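Local coordinates for protein luciferase-like monooxygenase (Streptomyces bottropensis, PDB 4US5) that probably acts as a flavin-dependent monooxygenase of the bacterial luciferase-like family, using molecular oxygen to oxidise a substrate, at residues Ala202-Thr205 with Tyr206-Ala209; Asp233-Ala236 with Gln237-Tyr240; Ala241-Arg244 with Leu245-Arg249; Ser290-Arg293 with Val294-Gln297; Gln319-Arg322 with Leu323-Tyr326. All blocks are in the same frame, centred on the assembly; numbering follows the deposited sequence.

Contact 1: Ala202-Thr205 with Tyr206-Ala209; sequences AMDT and YRAA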
loop_
_atom_site.group_PDB
_atom_site.type_symbol
_atom_site.label_atom_id
_atom_site.label_comp_id
_atom_site.label_asym_id
_atom_site.label_seq_id
_atom_site.Cartn_x
_atom_site.Cartn_y
_atom_site.Cartn_z
ATOM N N ALA B 202 26.981 17.815 7.674
ATOM C CA ALA B 202 26.103 16.700 7.985
ATOM C C ALA B 202 26.724 15.363 7.632
ATOM O O ALA B 202 26.709 14.455 8.447
ATOM C CB ALA B 202 24.746 16.866 7.295
HETATM N N MSE B 203 27.294 15.250 6.444
HETATM C CA MSE B 203 27.873 14.016 5.996
HETATM C C MSE B 203 29.153 13.709 6.786
HETATM O O MSE B 203 29.434 12.557 7.098
HETATM C CB MSE B 203 28.089 14.031 4.496
HETATM C CG MSE B 203 26.736 14.172 3.746
HETATM SE SE MSE B 203 25.771 12.444 3.773
HETATM C CE MSE B 203 26.541 11.684 2.135
ATOM N N ASP B 204 29.922 14.744 7.116
ATOM C CA ASP B 204 31.110 14.563 8.015
ATOM C C ASP B 204 30.677 14.034 9.376
ATOM O O ASP B 204 31.264 13.080 9.882
ATOM C CB ASP B 204 31.852 15.892 8.195
ATOM C CG ASP B 204 32.717 16.254 6.990
ATOM O OD1 ASP B 204 32.917 15.394 6.121
ATOM O OD2 ASP B 204 33.191 17.419 6.918
ATOM N N THR B 205 29.656 14.661 9.952
ATOM C CA THR B 205 29.119 14.298 11.265
ATOM C C THR B 205 28.593 12.880 11.313
ATOM O O THR B 205 28.877 12.115 12.261
ATOM C CB THR B 205 28.008 15.269 11.683
ATOM O OG1 THR B 205 28.580 16.571 11.836
ATOM C CG2 THR B 205 27.366 14.872 13.001
ATOM N N TYR B 206 27.850 12.491 10.277
ATOM C CA TYR B 206 27.354 11.127 10.167
ATOM C C TYR B 206 28.483 10.104 10.268
ATOM O O TYR B 206 28.399 9.134 11.039
ATOM C CB TYR B 206 26.608 10.919 8.822
ATOM C CG TYR B 206 26.207 9.507 8.575
ATOM C CD1 TYR B 206 25.335 8.851 9.444
ATOM C CD2 TYR B 206 26.624 8.828 7.456
ATOM C CE1 TYR B 206 24.942 7.535 9.212
ATOM C CE2 TYR B 206 26.234 7.523 7.220
ATOM C CZ TYR B 206 25.392 6.882 8.092
ATOM O OH TYR B 206 25.012 5.578 7.835
ATOM N N ARG B 207 29.520 10.311 9.483
ATOM C CA ARG B 207 30.656 9.412 9.446
ATOM C C ARG B 207 31.449 9.432 10.744
ATOM O O ARG B 207 31.793 8.375 11.259
ATOM C CB ARG B 207 31.563 9.716 8.262
ATOM C CG ARG B 207 30.955 9.238 6.943
ATOM C CD ARG B 207 31.801 9.607 5.761
ATOM N NE ARG B 207 31.833 11.049 5.596
ATOM C CZ ARG B 207 32.648 11.682 4.779
ATOM N NH1 ARG B 207 33.499 10.990 4.017
ATOM N NH2 ARG B 207 32.602 13.009 4.706
ATOM N N ALA B 208 31.730 10.619 11.257
ATOM C CA ALA B 208 32.543 10.764 12.498
ATOM C C ALA B 208 31.863 10.161 13.742
ATOM O O ALA B 208 32.500 9.435 14.506
ATOM C CB ALA B 208 32.853 12.214 12.738
ATOM N N ALA B 209 30.573 10.437 13.915
ATOM C CA ALA B 209 29.809 9.982 15.068
ATOM C C ALA B 209 29.244 8.548 14.939
ATOM O O ALA B 209 28.612 8.037 15.871
ATOM C CB ALA B 209 28.686 10.967 15.357
#
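The carbonyl oxygen of Met203, a selenomethionine in this crystal, is gripped twice by Arg207. Arg207 N reaches Met203 O at 3.3 Å as the usual i to i+4 helix bond, and Arg207 NE reaches Met203 O at 3.2 Å from the opposite face of the carbonyl plane. NE stands 56° out of that plane, well off any lone pair, yet its N-H points almost straight at the oxygen (167°), which lies in the guanidinium plane at its edge. The arginine chain gets there by bending at chi3 (-66°), which folds the guanidinium back along the preceding turn. There Arg207 NH2 forms a salt bridge with Asp204 OD1 at 2.8 Å, the carboxylate and guanidinium planes only modestly inclined to each other. Helix 199-209, which carries all these groups, is the crossover helix of a beta-alpha-beta unit between parallel strands 188-191 and 221-229, in a chain of the TIM-barrel clan. Arg207 NH2 also bonds Ala304 O, outside the helix. Tyr206 turns the other way: with CG opposite the backbone N, its ring leaves the turn and meets Tyr188, while its OH bonds Leu186 O and Arg220 N. The Met203 side chain packs on Tyr190 and Pro221. Farther along the helix, Ala208 N bonds Asp204 O at 2.9 Å, and Ala209 CB rests 3.3 Å from Thr205 O.

Contact 2: Asp233-Ala236 with Gln237-Tyr240; sequences DAEA and QRVY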
loop_
_atom_site.group_PDB
_atom_site.type_symbol
_atom_site.label_atom_id
_atom_site.label_comp_id
_atom_site.label_asym_id
_atom_site.label_seq_id
_atom_site.Cartn_x
_atom_site.Cartn_y
_atom_site.Cartn_z
ATOM N N ASP B 233 24.994 22.012 -22.290
ATOM C CA ASP B 233 24.691 22.954 -21.236
ATOM C C ASP B 233 23.480 23.815 -21.580
ATOM O O ASP B 233 22.663 24.094 -20.719
ATOM C CB ASP B 233 25.915 23.860 -20.906
ATOM C CG ASP B 233 27.082 23.103 -20.147
ATOM O OD1 ASP B 233 26.829 22.262 -19.233
ATOM O OD2 ASP B 233 28.278 23.401 -20.454
ATOM N N ALA B 234 23.358 24.224 -22.850
ATOM C CA ALA B 234 22.248 25.075 -23.258
ATOM C C ALA B 234 20.912 24.320 -23.124
ATOM O O ALA B 234 19.918 24.892 -22.708
ATOM C CB ALA B 234 22.412 25.549 -24.698
ATOM N N GLU B 235 20.877 23.080 -23.574
ATOM C CA GLU B 235 19.639 22.302 -23.477
ATOM C C GLU B 235 19.322 22.039 -21.974
ATOM O O GLU B 235 18.176 22.112 -21.556
ATOM C CB GLU B 235 19.730 21.003 -24.255
ATOM C CG GLU B 235 18.417 20.198 -24.258
ATOM C CD GLU B 235 17.182 20.966 -24.785
ATOM O OE1 GLU B 235 17.299 21.923 -25.588
ATOM O OE2 GLU B 235 16.064 20.550 -24.435
ATOM N N ALA B 236 20.346 21.756 -21.190
ATOM C CA ALA B 236 20.136 21.555 -19.733
ATOM C C ALA B 236 19.526 22.795 -19.124
ATOM O O ALA B 236 18.623 22.694 -18.271
ATOM C CB ALA B 236 21.435 21.218 -19.032
ATOM N N GLN B 237 20.016 23.991 -19.512
ATOM C CA GLN B 237 19.478 25.235 -18.922
ATOM C C GLN B 237 18.029 25.442 -19.289
ATOM O O GLN B 237 17.239 25.917 -18.480
ATOM C CB GLN B 237 20.292 26.465 -19.355
ATOM C CG GLN B 237 21.645 26.571 -18.653
ATOM C CD GLN B 237 21.517 26.690 -17.151
ATOM O OE1 GLN B 237 20.663 27.423 -16.638
ATOM N NE2 GLN B 237 22.344 25.978 -16.447
ATOM N N ARG B 238 17.666 25.079 -20.514
ATOM C CA ARG B 238 16.285 25.165 -20.951
ATOM C C ARG B 238 15.381 24.253 -20.070
ATOM O O ARG B 238 14.353 24.699 -19.553
ATOM C CB ARG B 238 16.145 24.759 -22.408
ATOM C CG ARG B 238 14.708 24.651 -22.912
ATOM C CD ARG B 238 14.615 24.069 -24.322
ATOM N NE ARG B 238 13.225 23.656 -24.584
ATOM C CZ ARG B 238 12.687 22.480 -24.276
ATOM N NH1 ARG B 238 13.421 21.481 -23.809
ATOM N NH2 ARG B 238 11.401 22.277 -24.521
ATOM N N VAL B 239 15.785 23.004 -19.917
ATOM C CA VAL B 239 14.998 22.032 -19.093
ATOM C C VAL B 239 14.913 22.531 -17.606
ATOM O O VAL B 239 13.866 22.423 -16.954
ATOM C CB VAL B 239 15.590 20.601 -19.195
ATOM C CG1 VAL B 239 14.806 19.625 -18.311
ATOM C CG2 VAL B 239 15.576 20.124 -20.637
ATOM N N TYR B 240 15.989 23.146 -17.117
ATOM C CA TYR B 240 16.073 23.668 -15.751
ATOM C C TYR B 240 15.177 24.882 -15.487
ATOM O O TYR B 240 14.830 25.154 -14.361
ATOM C CB TYR B 240 17.542 24.067 -15.475
ATOM C CG TYR B 240 17.839 24.606 -14.121
ATOM C CD1 TYR B 240 17.422 23.947 -12.960
ATOM C CD2 TYR B 240 18.635 25.754 -13.975
ATOM C CE1 TYR B 240 17.739 24.435 -11.702
ATOM C CE2 TYR B 240 18.984 26.228 -12.713
ATOM C CZ TYR B 240 18.540 25.570 -11.593
ATOM O OH TYR B 240 18.863 26.074 -10.359
#
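Glu235 and Arg238, one turn apart, lie alongside each other and point the same way, joined by a salt bridge in which Arg238 NH1 meets Glu235 OE2 at 2.9 Å. The bond is bent, with an N-H...O angle of 132°: NH1 approaches the syn side of OE2 from somewhat out of the carboxylate plane, and the oxygen is tilted from the guanidinium plane. Two different chain shapes produce this. Glu235 holds CG anti to the backbone N (chi1 -176°) but kinks at chi2 (56°), swinging the carboxylate toward the next turn; Arg238 runs extended from CG to NE alongside it, its CD 3.7 Å from Glu235 OE1. These residues occupy the opening turns of helix 233-251, which follows strand 221-229 in the TIM-barrel-type sheet. Arg238 has a stronger partner in Asp262, whose OD1 takes NE, and is thereby shared between its own helix and the region of helix 261-268. Gln237 sets CG beside its backbone N, 3.4 Å from Asp233 O, and bends at chi2. On the buried side, Val239 sets CG1 opposite its backbone N, which leaves CG2 3.4 Å from Glu235 O. Tyr240 sends its ring off the turn to Cys228, Tyr286 and Val288.

Contact 3: Ala241-Arg244 with Leu245-Arg249; sequences ATHR and LFHRR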
loop_
_atom_site.group_PDB
_atom_site.type_symbol
_atom_site.label_atom_id
_atom_site.label_comp_id
_atom_site.label_asym_id
_atom_site.label_seq_id
_atom_site.Cartn_x
_atom_site.Cartn_y
_atom_site.Cartn_z
ATOM N N ALA B 241 14.788 25.584 -16.539
ATOM C CA ALA B 241 13.979 26.784 -16.398
ATOM C C ALA B 241 12.646 26.521 -15.684
ATOM O O ALA B 241 12.162 27.353 -14.924
ATOM C CB ALA B 241 13.739 27.404 -17.762
ATOM N N THR B 242 12.050 25.360 -15.942
ATOM C CA THR B 242 10.884 24.895 -15.193
ATOM C C THR B 242 11.067 25.025 -13.695
ATOM O O THR B 242 10.211 25.583 -12.978
ATOM C CB THR B 242 10.609 23.413 -15.546
ATOM O OG1 THR B 242 10.154 23.343 -16.890
ATOM C CG2 THR B 242 9.599 22.748 -14.605
ATOM N N HIS B 243 12.194 24.530 -13.204
ATOM C CA HIS B 243 12.446 24.549 -11.787
ATOM C C HIS B 243 12.663 25.976 -11.267
ATOM O O HIS B 243 12.233 26.327 -10.171
ATOM C CB HIS B 243 13.653 23.692 -11.485
ATOM C CG HIS B 243 13.620 23.092 -10.129
ATOM N ND1 HIS B 243 14.493 22.115 -9.743
ATOM C CD2 HIS B 243 12.793 23.298 -9.080
ATOM C CE1 HIS B 243 14.223 21.757 -8.500
ATOM N NE2 HIS B 243 13.166 22.429 -8.095
ATOM N N ARG B 244 13.418 26.747 -12.035
ATOM C CA ARG B 244 13.688 28.115 -11.696
ATOM C C ARG B 244 12.366 28.886 -11.527
ATOM O O ARG B 244 12.196 29.632 -10.548
ATOM C CB ARG B 244 14.552 28.751 -12.766
ATOM C CG ARG B 244 15.961 28.219 -12.830
ATOM C CD ARG B 244 16.730 28.819 -13.987
ATOM N NE ARG B 244 16.933 30.248 -13.779
ATOM C CZ ARG B 244 16.974 31.157 -14.742
ATOM N NH1 ARG B 244 16.848 30.814 -16.010
ATOM N NH2 ARG B 244 17.123 32.452 -14.412
ATOM N N LEU B 245 11.471 28.727 -12.494
ATOM C CA LEU B 245 10.170 29.455 -12.477
ATOM C C LEU B 245 9.286 28.938 -11.365
ATOM O O LEU B 245 8.592 29.711 -10.721
ATOM C CB LEU B 245 9.454 29.325 -13.816
ATOM C CG LEU B 245 8.068 29.996 -13.924
ATOM C CD1 LEU B 245 8.168 31.472 -13.587
ATOM C CD2 LEU B 245 7.479 29.794 -15.311
ATOM N N PHE B 246 9.362 27.628 -11.085
ATOM C CA PHE B 246 8.595 27.075 -9.968
ATOM C C PHE B 246 9.016 27.768 -8.692
ATOM O O PHE B 246 8.175 28.161 -7.881
ATOM C CB PHE B 246 8.779 25.540 -9.863
ATOM C CG PHE B 246 7.946 24.885 -8.783
ATOM C CD1 PHE B 246 6.603 24.642 -8.965
ATOM C CD2 PHE B 246 8.537 24.518 -7.581
ATOM C CE1 PHE B 246 5.834 24.049 -7.971
ATOM C CE2 PHE B 246 7.791 23.919 -6.574
ATOM C CZ PHE B 246 6.439 23.667 -6.772
ATOM N N HIS B 247 10.309 28.016 -8.531
ATOM C CA HIS B 247 10.755 28.726 -7.334
ATOM C C HIS B 247 10.327 30.193 -7.286
ATOM O O HIS B 247 10.002 30.692 -6.232
ATOM C CB HIS B 247 12.268 28.653 -7.158
ATOM C CG HIS B 247 12.701 27.517 -6.310
ATOM N ND1 HIS B 247 12.793 26.234 -6.799
ATOM C CD2 HIS B 247 13.006 27.445 -4.993
ATOM C CE1 HIS B 247 13.141 25.420 -5.823
ATOM N NE2 HIS B 247 13.322 26.140 -4.729
ATOM N N ARG B 248 10.409 30.882 -8.418
ATOM C CA ARG B 248 9.952 32.288 -8.486
ATOM C C ARG B 248 8.508 32.338 -8.035
ATOM O O ARG B 248 8.125 33.174 -7.204
ATOM C CB ARG B 248 10.076 32.849 -9.912
ATOM C CG ARG B 248 9.337 34.171 -10.100
ATOM C CD ARG B 248 9.440 34.701 -11.518
ATOM N NE ARG B 248 10.747 35.299 -11.800
ATOM C CZ ARG B 248 11.078 35.849 -12.962
ATOM N NH1 ARG B 248 10.206 35.905 -13.957
ATOM N NH2 ARG B 248 12.271 36.376 -13.123
ATOM N N ARG B 249 7.711 31.429 -8.588
ATOM C CA ARG B 249 6.287 31.436 -8.346
ATOM C C ARG B 249 5.968 31.111 -6.904
ATOM O O ARG B 249 5.173 31.779 -6.283
ATOM C CB ARG B 249 5.592 30.429 -9.269
ATOM C CG ARG B 249 5.468 30.887 -10.700
ATOM C CD ARG B 249 4.772 29.797 -11.490
ATOM N NE ARG B 249 4.491 30.151 -12.857
ATOM C CZ ARG B 249 3.869 29.340 -13.706
ATOM N NH1 ARG B 249 3.555 28.084 -13.335
ATOM N NH2 ARG B 249 3.625 29.735 -14.928
#
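His247 lies alongside His243, one helical turn earlier, and its atoms meet that turn one after another. CB comes 3.5 Å from Arg244 O. A chi1 of -93°, off the staggered positions, sets CG 4.1 Å from His243 O and turns ND1 toward that oxygen. His247 ND1 then makes a weak hydrogen bond to His243 O, 3.4 Å away and lying in the plane of the His247 ring at its edge; the same oxygen takes His247 N at 3.0 Å. ND1 also lies 3.7 Å from His243 CD2, and beyond it the outer His247 CE1 reaches His243 NE2 at 3.8 Å. The two imidazoles are in van der Waals contact, but obliquely, with planes at 52° and centroids 5.3 Å apart. Tyr286 binds the pair to the sheet, stacked on His243 and meeting His247 at a steeper angle. Phe246 makes an edge-to-face contact with Phe53, and Arg248 gives its guanidinium N-H groups to Pro273 O, Glu267 O and Lys270 O. The arrangement is an i to i+4 aromatic pair in the middle of helix 233-251, on the way from strand 221-229 to strand 286-289, two parallel neighbours in the curled sheet of a TIM-barrel-type fold.

Contact 4: Ser290-Arg293 with Val294-Gln297; sequences SPDR and VRDQ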
loop_
_atom_site.group_PDB
_atom_site.type_symbol
_atom_site.label_atom_id
_atom_site.label_comp_id
_atom_site.label_asym_id
_atom_site.label_seq_id
_atom_site.Cartn_x
_atom_site.Cartn_y
_atom_site.Cartn_z
ATOM N N SER B 290 25.555 19.649 -18.978
ATOM C CA SER B 290 25.911 18.544 -19.829
ATOM C C SER B 290 26.329 17.344 -19.003
ATOM O O SER B 290 26.604 17.475 -17.808
ATOM C CB SER B 290 27.083 18.966 -20.733
ATOM O OG SER B 290 28.223 19.152 -19.929
ATOM N N PRO B 291 26.380 16.140 -19.624
ATOM C CA PRO B 291 26.795 14.978 -18.884
ATOM C C PRO B 291 28.153 15.134 -18.204
ATOM O O PRO B 291 28.292 14.797 -17.020
ATOM C CB PRO B 291 26.852 13.872 -19.958
ATOM C CG PRO B 291 25.901 14.318 -20.992
ATOM C CD PRO B 291 26.051 15.806 -21.025
ATOM N N ASP B 292 29.148 15.632 -18.931
ATOM C CA ASP B 292 30.481 15.827 -18.334
ATOM C C ASP B 292 30.433 16.794 -17.174
ATOM O O ASP B 292 31.045 16.557 -16.149
ATOM C CB ASP B 292 31.490 16.334 -19.376
ATOM C CG ASP B 292 31.979 15.243 -20.297
ATOM O OD1 ASP B 292 31.612 14.046 -20.097
ATOM O OD2 ASP B 292 32.678 15.594 -21.273
ATOM N N ARG B 293 29.716 17.888 -17.322
ATOM C CA ARG B 293 29.685 18.912 -16.266
ATOM C C ARG B 293 29.020 18.356 -15.001
ATOM O O ARG B 293 29.548 18.511 -13.904
ATOM C CB ARG B 293 28.955 20.183 -16.709
ATOM C CG ARG B 293 28.911 21.248 -15.615
ATOM C CD ARG B 293 28.009 22.439 -15.911
ATOM N NE ARG B 293 28.446 23.135 -17.098
ATOM C CZ ARG B 293 29.498 23.954 -17.152
ATOM N NH1 ARG B 293 30.241 24.193 -16.065
ATOM N NH2 ARG B 293 29.816 24.538 -18.310
ATOM N N VAL B 294 27.862 17.720 -15.168
ATOM C CA VAL B 294 27.160 17.182 -13.997
ATOM C C VAL B 294 27.967 16.043 -13.379
ATOM O O VAL B 294 28.071 15.971 -12.181
ATOM C CB VAL B 294 25.658 16.833 -14.229
ATOM C CG1 VAL B 294 24.954 17.980 -14.948
ATOM C CG2 VAL B 294 25.518 15.571 -15.019
ATOM N N ARG B 295 28.607 15.207 -14.202
ATOM C CA ARG B 295 29.415 14.092 -13.685
ATOM C C ARG B 295 30.533 14.634 -12.794
ATOM O O ARG B 295 30.731 14.187 -11.654
ATOM C CB ARG B 295 30.004 13.276 -14.845
ATOM C CG ARG B 295 30.939 12.157 -14.404
ATOM C CD ARG B 295 31.877 11.733 -15.543
ATOM N NE ARG B 295 32.766 12.827 -15.917
ATOM C CZ ARG B 295 33.403 12.952 -17.076
ATOM N NH1 ARG B 295 33.264 12.052 -18.041
ATOM N NH2 ARG B 295 34.191 14.003 -17.280
ATOM N N ASP B 296 31.221 15.652 -13.299
ATOM C CA ASP B 296 32.367 16.210 -12.551
ATOM C C ASP B 296 31.909 16.854 -11.249
ATOM O O ASP B 296 32.521 16.649 -10.191
ATOM C CB ASP B 296 33.119 17.224 -13.418
ATOM C CG ASP B 296 33.864 16.579 -14.576
ATOM O OD1 ASP B 296 33.997 15.330 -14.619
ATOM O OD2 ASP B 296 34.305 17.320 -15.465
ATOM N N GLN B 297 30.839 17.640 -11.308
ATOM C CA GLN B 297 30.322 18.306 -10.120
ATOM C C GLN B 297 29.878 17.283 -9.078
ATOM O O GLN B 297 30.182 17.392 -7.882
ATOM C CB GLN B 297 29.157 19.227 -10.498
ATOM C CG GLN B 297 28.512 19.955 -9.340
ATOM C CD GLN B 297 29.444 21.002 -8.699
ATOM O OE1 GLN B 297 29.552 22.118 -9.183
ATOM N NE2 GLN B 297 30.120 20.622 -7.614
#
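The guanidinium of Arg295 has Asp292 over one face and Asp296 at its edge. On the face, Asp292 OD1 sits 3.3 Å from Arg295 NH1, but well out of the guanidinium plane, so no N-H points at it and the salt bridge rests on charge alone; Asp292 CA lies over the centre of the same face. At the edge the geometry is the reverse: Arg295 NE (3.1 Å) and Arg295 NH2 (3.0 Å) both grip Asp296 OD1 side-on, with that oxygen in the guanidinium plane. The three residues form a salt-bridge network on the first turns of helix 291-305, which follows strand 286-289 and leads on to strand 309-313 in the TIM-barrel-type fold. Arg295 reaches this position through a bend at chi3 (64°), which turns one face of the guanidinium onto Asp292 and its edge toward Asp296. A leucine in place of Arg295 would probably leave Asp292 and Asp296 without their shared positive mate, two like charges one turn apart. Ser290 is the N-cap, its OG accepting from Arg293 N at 3.3 Å with an N-H...O angle of 158°. Arg293 stays clear of the network and carries its NE to Asp233 OD1, a carboxylate that also receives Ser290 N. Asp292 stands in the first turn, where the helix dipole would be expected to favour negative charge. Val294 faces inward onto Cys229 and Val287; its CG1 is anti to the carbonyl carbon (chi1 -47°), which leaves CG2 in the crowded position between backbone N and carbonyl carbon, and CG1 itself lies 3.3 Å from Ser290 O.

Contact 5: Gln319-Arg322 with Leu323-Tyr326; sequences QRDR and LRSY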
loop_
_atom_site.group_PDB
_atom_site.type_symbol
_atom_site.label_atom_id
_atom_site.label_comp_id
_atom_site.label_asym_id
_atom_site.label_seq_id
_atom_site.Cartn_x
_atom_site.Cartn_y
_atom_site.Cartn_z
ATOM N N GLN B 319 8.246 14.394 -19.627
ATOM C CA GLN B 319 8.745 13.050 -19.459
ATOM C C GLN B 319 9.873 12.687 -20.418
ATOM O O GLN B 319 10.785 11.958 -20.040
ATOM C CB GLN B 319 7.588 12.058 -19.558
ATOM C CG GLN B 319 7.959 10.599 -19.435
ATOM C CD GLN B 319 8.272 10.137 -18.023
ATOM O OE1 GLN B 319 8.620 10.922 -17.164
ATOM N NE2 GLN B 319 8.234 8.831 -17.824
ATOM N N ARG B 320 9.819 13.169 -21.662
ATOM C CA ARG B 320 10.863 12.822 -22.625
ATOM C C ARG B 320 12.205 13.458 -22.221
ATOM O O ARG B 320 13.266 12.836 -22.354
ATOM C CB ARG B 320 10.489 13.288 -24.051
ATOM C CG ARG B 320 9.209 12.657 -24.614
ATOM C CD ARG B 320 8.576 13.431 -25.761
ATOM N NE ARG B 320 7.893 14.637 -25.308
ATOM C CZ ARG B 320 7.174 15.461 -26.083
ATOM N NH1 ARG B 320 7.020 15.205 -27.374
ATOM N NH2 ARG B 320 6.614 16.534 -25.560
ATOM N N ASP B 321 12.151 14.684 -21.746
ATOM C CA ASP B 321 13.330 15.352 -21.209
ATOM C C ASP B 321 13.832 14.622 -19.941
ATOM O O ASP B 321 15.035 14.519 -19.691
ATOM C CB ASP B 321 13.023 16.815 -20.873
ATOM C CG ASP B 321 12.828 17.677 -22.114
ATOM O OD1 ASP B 321 13.258 17.237 -23.215
ATOM O OD2 ASP B 321 12.257 18.769 -21.961
ATOM N N ARG B 322 12.903 14.183 -19.117
ATOM C CA ARG B 322 13.259 13.555 -17.875
ATOM C C ARG B 322 13.960 12.221 -18.080
ATOM O O ARG B 322 14.989 11.952 -17.483
ATOM C CB ARG B 322 12.018 13.359 -17.030
ATOM C CG ARG B 322 12.338 12.924 -15.616
ATOM C CD ARG B 322 11.097 12.439 -14.884
ATOM N NE ARG B 322 11.331 12.484 -13.455
ATOM C CZ ARG B 322 10.497 11.966 -12.546
ATOM N NH1 ARG B 322 9.387 11.360 -12.916
ATOM N NH2 ARG B 322 10.789 12.087 -11.264
ATOM N N LEU B 323 13.373 11.350 -18.905
ATOM C CA LEU B 323 13.985 10.084 -19.207
ATOM C C LEU B 323 15.387 10.263 -19.807
ATOM O O LEU B 323 16.330 9.570 -19.412
ATOM C CB LEU B 323 13.097 9.255 -20.155
ATOM C CG LEU B 323 11.767 8.823 -19.569
ATOM C CD1 LEU B 323 10.921 8.122 -20.592
ATOM C CD2 LEU B 323 11.934 7.946 -18.339
ATOM N N ARG B 324 15.524 11.260 -20.670
ATOM C CA ARG B 324 16.831 11.604 -21.246
ATOM C C ARG B 324 17.863 11.912 -20.168
ATOM O O ARG B 324 19.010 11.448 -20.244
ATOM C CB ARG B 324 16.765 12.789 -22.261
ATOM C CG ARG B 324 16.552 12.337 -23.709
ATOM C CD ARG B 324 16.666 13.433 -24.754
ATOM N NE ARG B 324 15.609 14.415 -24.631
ATOM C CZ ARG B 324 14.423 14.332 -25.242
ATOM N NH1 ARG B 324 14.149 13.321 -26.066
ATOM N NH2 ARG B 324 13.528 15.288 -25.066
ATOM N N SER B 325 17.465 12.730 -19.204
ATOM C CA SER B 325 18.356 13.109 -18.104
ATOM C C SER B 325 18.893 11.886 -17.391
ATOM O O SER B 325 20.111 11.732 -17.222
ATOM C CB SER B 325 17.647 14.098 -17.144
ATOM O OG SER B 325 18.537 14.544 -16.113
ATOM N N TYR B 326 18.010 10.930 -17.048
ATOM C CA TYR B 326 18.436 9.754 -16.371
ATOM C C TYR B 326 19.272 8.804 -17.236
ATOM O O TYR B 326 20.146 8.120 -16.726
ATOM C CB TYR B 326 17.217 9.013 -15.719
ATOM C CG TYR B 326 16.703 9.699 -14.486
ATOM C CD1 TYR B 326 15.737 10.678 -14.566
ATOM C CD2 TYR B 326 17.171 9.355 -13.210
ATOM C CE1 TYR B 326 15.253 11.328 -13.426
ATOM C CE2 TYR B 326 16.692 10.011 -12.072
ATOM C CZ TYR B 326 15.741 10.993 -12.192
ATOM O OH TYR B 326 15.217 11.608 -11.033
#
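Leu323 N bonds Gln319 O at 2.9 Å in an almost straight line (177°), and Arg324 N, Ser325 N and Tyr326 N repeat the i to i+4 pattern of helix 319-332. Leu323 CD2 lies 3.8 Å from Gln319 NE2, which bonds Glu30 OE1. Arg324 bends at chi3 and lays its guanidinium over the turn, one face centred above Arg320 O, 3.4 Å from the plane. At the guanidinium edge, NH2 of Arg324 meets Asp321 OD1 at 2.7 Å, nearly in plane, while the carboxylate is turned 65° against it. With an alanine in place of Asp321, Arg324 would probably lose its charge mate and swing off the Arg320 carbonyl, and the long, weak pairing of Asp321 OD2 with Arg238 would go too. Arg322 runs extended along Tyr326, with Arg322 CG 4.0 Å from Tyr326 CE1; its NE bonds Ser314 OG and its NH2 salt-bridges Glu11 OE1. The Tyr326 ring meets Arg322 O at its edge, and its OH bonds Val312 O. Glu11 and Ser314 belong to sodium sites. The chemistry thus divides the helix: exposed Arg324 is paired with a buried acid, whereas Arg322 is a buried charge probably offset largely by Glu11.

All five contacts lie along helices of one barrel-type chain, but they differ in depth. Contact 3 is buried, contact 4 lies at the surface, and contacts 1, 2 and 5 are partly buried. Contacts 2 and 3 share helix 233-251: charge pairing at its start gives way to rings and carbonyl-bound arginine farther along. Contact 2 also joins others: a charge pair between helices 233-251 and 291-305 ties it to contact 4, and a longer, weaker one links it to contact 5. Contact 1 stands apart, its centre 26 Å or more from the centres of the others. Acid-arginine pairs three residues apart recur in contacts 1, 2, 4 and 5, but not in contact 3.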